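Local coordinates for protein putative enoyl-CoA hydratase/isomerase (Acinetobacter baumannii, PDB 3FDU) that is a putative enoyl-CoA hydratase/isomerase of the crotonase family, probably hydrating or isomerising the double bond of enoyl-CoA thioesters, at residues A[83-93]-A[222-233]. The protein carries 4 engineered substitutions. Sequence-based numbering, arbitrary orientation.
Sequences AGQVPPFVLLK and IECIDHEAEIFM. With SO4 (sulfate ion), chain G.
Phe89 lies with one ring face on Ala229, joining helix 87-97 to the nearly antiparallel helix 218-236 of the crotonase fold; the axes of the two short segments run at 169° to each other. CB of Ala229 sits almost over the ring centre, a CH-pi contact 3.5 Å from the Phe89 centroid and only 6° off the ring normal. At its rim the same ring meets CG2 of Ile225 beside CD1, while CZ of Phe89 meets the CG-CD2 side of the Phe232 ring. The two rings form a T-shaped (edge-to-face) pair with planes at 80°. The 3-10 turn before the helix fills the next part of the interface: CB of Ala83 rests against the Ala229 carbonyl and, 3.8 Å away, against CG of Met233. The bend at chi2 brings SD of Met233 to CG2 of Val86, and Phe74 of helix 68-76 packs on both residues.

Toward the other end, the aliphatic part of Lys93 passes between two isoleucines, its CG 3.8 Å from both CD1 of Ile222 and CG2 of Ile225. A bend at chi3 turns the ammonium back toward the 3-10 turn, where several oxygens gather round it. NZ of Lys93 donates to Gly84 O at 2.7 Å, approaching from above the carbonyl plane, and so ties the turn to its own helix. O3 of a sulfate, probably from the crystallisation liquor, lies implausibly close to the ammonium, so the length of that bond is doubtful; the sulfate is also hydrogen-bonded to Arg97 and weakly to Gln85 NE2. Across the interface, the Lys93-Asp226 salt bridge uses the syn lone pair of Asp226 OD1, 3.0 Å from Lys93 NZ.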
loop_
_atom_site.group_PDB
_atom_site.type_symbol
_atom_site.label_atom_id
_atom_site.label_comp_id
_atom_site.label_asym_id
_atom_site.label_seq_id
_atom_site.Cartn_x
_atom_site.Cartn_y
_atom_site.Cartn_z
ATOM N N ALA A 83 -9.543 25.722 -10.784
ATOM C CA ALA A 83 -8.239 25.069 -10.929
ATOM C C ALA A 83 -8.419 23.683 -11.536
ATOM O O ALA A 83 -7.622 23.272 -12.364
ATOM C CB ALA A 83 -7.543 24.984 -9.570
ATOM N N GLY A 84 -9.505 22.986 -11.160
ATOM C CA GLY A 84 -9.790 21.628 -11.674
ATOM C C GLY A 84 -10.129 21.512 -13.158
ATOM O O GLY A 84 -10.227 20.420 -13.699
ATOM N N GLN A 85 -10.293 22.648 -13.842
ATOM C CA GLN A 85 -10.541 22.629 -15.280
ATOM C C GLN A 85 -9.288 23.030 -16.070
ATOM O O GLN A 85 -9.334 23.155 -17.299
ATOM C CB GLN A 85 -11.736 23.558 -15.636
ATOM C CG GLN A 85 -13.030 23.165 -14.930
ATOM C CD GLN A 85 -13.528 21.831 -15.404
ATOM O OE1 GLN A 85 -13.626 21.595 -16.607
ATOM N NE2 GLN A 85 -13.857 20.946 -14.469
ATOM N N VAL A 86 -8.159 23.183 -15.390
ATOM C CA VAL A 86 -6.882 23.426 -16.102
ATOM C C VAL A 86 -6.472 22.089 -16.820
ATOM O O VAL A 86 -6.639 21.027 -16.225
ATOM C CB VAL A 86 -5.815 23.990 -15.143
ATOM C CG1 VAL A 86 -4.421 24.113 -15.812
ATOM C CG2 VAL A 86 -6.238 25.428 -14.640
ATOM N N PRO A 87 -5.963 22.148 -18.087
ATOM C CA PRO A 87 -5.914 20.943 -18.969
ATOM C C PRO A 87 -5.334 19.662 -18.392
ATOM O O PRO A 87 -5.959 18.630 -18.553
ATOM C CB PRO A 87 -5.128 21.431 -20.203
ATOM C CG PRO A 87 -5.520 22.953 -20.278
ATOM C CD PRO A 87 -5.497 23.358 -18.803
ATOM N N PRO A 88 -4.198 19.710 -17.673
ATOM C CA PRO A 88 -3.718 18.406 -17.143
ATOM C C PRO A 88 -4.711 17.746 -16.172
ATOM O O PRO A 88 -4.795 16.549 -16.156
ATOM C CB PRO A 88 -2.454 18.757 -16.349
ATOM C CG PRO A 88 -2.077 20.177 -16.724
ATOM C CD PRO A 88 -3.286 20.829 -17.355
ATOM N N PHE A 89 -5.400 18.508 -15.323
ATOM C CA PHE A 89 -6.408 17.879 -14.421
ATOM C C PHE A 89 -7.608 17.311 -15.167
ATOM O O PHE A 89 -8.205 16.295 -14.745
ATOM C CB PHE A 89 -6.823 18.876 -13.347
ATOM C CG PHE A 89 -5.653 19.503 -12.666
ATOM C CD1 PHE A 89 -4.960 18.809 -11.717
ATOM C CD2 PHE A 89 -5.236 20.790 -12.999
ATOM C CE1 PHE A 89 -3.855 19.388 -11.074
ATOM C CE2 PHE A 89 -4.134 21.358 -12.394
ATOM C CZ PHE A 89 -3.414 20.640 -11.442
ATOM N N VAL A 90 -7.964 17.943 -16.281
ATOM C CA VAL A 90 -9.047 17.433 -17.160
ATOM C C VAL A 90 -8.673 16.031 -17.726
ATOM O O VAL A 90 -9.465 15.089 -17.675
ATOM C CB VAL A 90 -9.380 18.415 -18.342
ATOM C CG1 VAL A 90 -10.407 17.755 -19.383
ATOM C CG2 VAL A 90 -9.992 19.743 -17.793
ATOM N N LEU A 91 -7.445 15.893 -18.218
ATOM C CA LEU A 91 -6.927 14.592 -18.694
ATOM C C LEU A 91 -6.929 13.576 -17.553
ATOM O O LEU A 91 -7.427 12.437 -17.728
ATOM C CB LEU A 91 -5.511 14.740 -19.287
ATOM C CG LEU A 91 -4.775 13.422 -19.617
ATOM C CD1 LEU A 91 -5.639 12.595 -20.540
ATOM C CD2 LEU A 91 -3.394 13.739 -20.280
ATOM N N LEU A 92 -6.355 13.954 -16.403
ATOM C CA LEU A 92 -6.281 13.001 -15.311
ATOM C C LEU A 92 -7.650 12.522 -14.857
ATOM O O LEU A 92 -7.814 11.344 -14.566
ATOM C CB LEU A 92 -5.475 13.539 -14.123
ATOM C CG LEU A 92 -3.947 13.666 -14.358
ATOM C CD1 LEU A 92 -3.328 14.823 -13.507
ATOM C CD2 LEU A 92 -3.260 12.362 -14.068
ATOM N N LYS A 93 -8.634 13.437 -14.740
ATOM C CA LYS A 93 -10.005 12.987 -14.432
ATOM C C LYS A 93 -10.664 12.146 -15.534
ATOM O O LYS A 93 -11.399 11.183 -15.234
ATOM C CB LYS A 93 -10.918 14.183 -14.026
ATOM C CG LYS A 93 -10.455 14.860 -12.713
ATOM C CD LYS A 93 -11.325 16.086 -12.309
ATOM C CE LYS A 93 -11.086 17.249 -13.264
ATOM N NZ LYS A 93 -11.867 18.473 -12.812
ATOM N N ILE A 222 -11.742 11.936 -7.446
ATOM C CA ILE A 222 -11.995 13.159 -8.166
ATOM C C ILE A 222 -11.815 14.366 -7.249
ATOM O O ILE A 222 -11.141 15.327 -7.617
ATOM C CB ILE A 222 -13.411 13.174 -8.794
ATOM C CG1 ILE A 222 -13.594 12.060 -9.828
ATOM C CG2 ILE A 222 -13.637 14.461 -9.482
ATOM C CD1 ILE A 222 -12.692 12.210 -11.046
ATOM N N GLU A 223 -12.401 14.315 -6.049
ATOM C CA GLU A 223 -12.211 15.359 -5.031
ATOM C C GLU A 223 -10.744 15.621 -4.679
ATOM O O GLU A 223 -10.349 16.790 -4.475
ATOM C CB GLU A 223 -13.021 15.050 -3.746
ATOM C CG GLU A 223 -14.544 15.334 -3.928
ATOM C CD GLU A 223 -15.451 14.620 -2.888
ATOM O OE1 GLU A 223 -14.949 13.787 -2.098
ATOM O OE2 GLU A 223 -16.687 14.893 -2.881
ATOM N N CYS A 224 -9.948 14.557 -4.578
ATOM C CA CYS A 224 -8.514 14.708 -4.281
ATOM C C CYS A 224 -7.802 15.412 -5.444
ATOM O O CYS A 224 -7.053 16.372 -5.230
ATOM C CB CYS A 224 -7.871 13.350 -3.997
ATOM S SG CYS A 224 -6.068 13.450 -3.657
ATOM N N ILE A 225 -8.047 14.962 -6.677
ATOM C CA ILE A 225 -7.489 15.657 -7.848
ATOM C C ILE A 225 -7.788 17.182 -7.842
ATOM O O ILE A 225 -6.901 18.004 -8.072
ATOM C CB ILE A 225 -7.961 14.974 -9.152
ATOM C CG1 ILE A 225 -7.291 13.580 -9.211
ATOM C CG2 ILE A 225 -7.593 15.838 -10.467
ATOM C CD1 ILE A 225 -7.892 12.615 -10.284
ATOM N N ASP A 226 -9.033 17.527 -7.518
ATOM C CA ASP A 226 -9.507 18.940 -7.556
ATOM C C ASP A 226 -8.874 19.766 -6.449
ATOM O O ASP A 226 -8.506 20.903 -6.657
ATOM C CB ASP A 226 -11.039 19.016 -7.495
ATOM C CG ASP A 226 -11.719 18.647 -8.851
ATOM O OD1 ASP A 226 -11.112 18.693 -9.948
ATOM O OD2 ASP A 226 -12.912 18.324 -8.836
ATOM N N HIS A 227 -8.717 19.182 -5.276
ATOM C CA HIS A 227 -8.198 19.955 -4.160
ATOM C C HIS A 227 -6.668 20.106 -4.347
ATOM O O HIS A 227 -6.076 21.139 -4.030
ATOM C CB HIS A 227 -8.522 19.270 -2.828
ATOM C CG HIS A 227 -7.744 19.825 -1.684
ATOM N ND1 HIS A 227 -7.770 21.172 -1.356
ATOM C CD2 HIS A 227 -6.858 19.244 -0.835
ATOM C CE1 HIS A 227 -6.968 21.389 -0.331
ATOM N NE2 HIS A 227 -6.401 20.236 0.005
ATOM N N GLU A 228 -6.030 19.065 -4.867
ATOM C CA GLU A 228 -4.618 19.205 -5.276
ATOM C C GLU A 228 -4.467 20.332 -6.296
ATOM O O GLU A 228 -3.509 21.131 -6.219
ATOM C CB GLU A 228 -4.099 17.918 -5.912
ATOM C CG GLU A 228 -3.697 16.851 -4.892
ATOM C CD GLU A 228 -3.044 15.619 -5.569
ATOM O OE1 GLU A 228 -3.043 15.580 -6.828
ATOM O OE2 GLU A 228 -2.545 14.716 -4.838
ATOM N N ALA A 229 -5.379 20.374 -7.264
ATOM C CA ALA A 229 -5.297 21.340 -8.353
ATOM C C ALA A 229 -5.328 22.752 -7.773
ATOM O O ALA A 229 -4.646 23.640 -8.244
ATOM C CB ALA A 229 -6.475 21.133 -9.369
ATOM N N GLU A 230 -6.101 22.959 -6.725
ATOM C CA GLU A 230 -6.169 24.297 -6.104
ATOM C C GLU A 230 -4.815 24.720 -5.499
ATOM O O GLU A 230 -4.280 25.832 -5.755
ATOM C CB GLU A 230 -7.317 24.306 -5.064
ATOM C CG GLU A 230 -7.427 25.610 -4.281
ATOM C CD GLU A 230 -8.757 25.698 -3.484
ATOM O OE1 GLU A 230 -9.177 26.843 -3.241
ATOM O OE2 GLU A 230 -9.371 24.658 -3.123
ATOM N N ILE A 231 -4.222 23.809 -4.739
ATOM C CA ILE A 231 -2.896 24.038 -4.189
ATOM C C ILE A 231 -1.818 24.217 -5.290
ATOM O O ILE A 231 -0.954 25.084 -5.179
ATOM C CB ILE A 231 -2.514 22.916 -3.185
ATOM C CG1 ILE A 231 -3.472 23.034 -1.971
ATOM C CG2 ILE A 231 -0.945 22.979 -2.823
ATOM C CD1 ILE A 231 -3.407 21.865 -1.031
ATOM N N PHE A 232 -1.906 23.409 -6.335
ATOM C CA PHE A 232 -0.981 23.448 -7.465
ATOM C C PHE A 232 -1.000 24.863 -8.126
ATOM O O PHE A 232 0.050 25.439 -8.436
ATOM C CB PHE A 232 -1.390 22.366 -8.491
ATOM C CG PHE A 232 -0.410 22.194 -9.646
ATOM C CD1 PHE A 232 0.572 21.198 -9.609
ATOM C CD2 PHE A 232 -0.503 22.981 -10.777
ATOM C CE1 PHE A 232 1.504 21.028 -10.707
ATOM C CE2 PHE A 232 0.419 22.824 -11.862
ATOM C CZ PHE A 232 1.404 21.839 -11.828
ATOM N N MET A 233 -2.196 25.415 -8.338
ATOM C CA MET A 233 -2.302 26.762 -8.932
ATOM C C MET A 233 -1.776 27.907 -8.058
ATOM O O MET A 233 -1.236 28.913 -8.595
ATOM C CB MET A 233 -3.738 27.020 -9.445
ATOM C CG MET A 233 -4.101 26.242 -10.749
ATOM S SD MET A 233 -3.075 26.532 -12.251
ATOM C CE MET A 233 -3.410 28.349 -12.422
HETATM S S SO4 G . -15.450 17.468 -13.580
HETATM O O1 SO4 G . -15.729 16.834 -12.282
HETATM O O2 SO4 G . -16.156 18.736 -13.685
HETATM O O3 SO4 G . -14.015 17.659 -13.783
HETATM O O4 SO4 G . -15.859 16.545 -14.643
#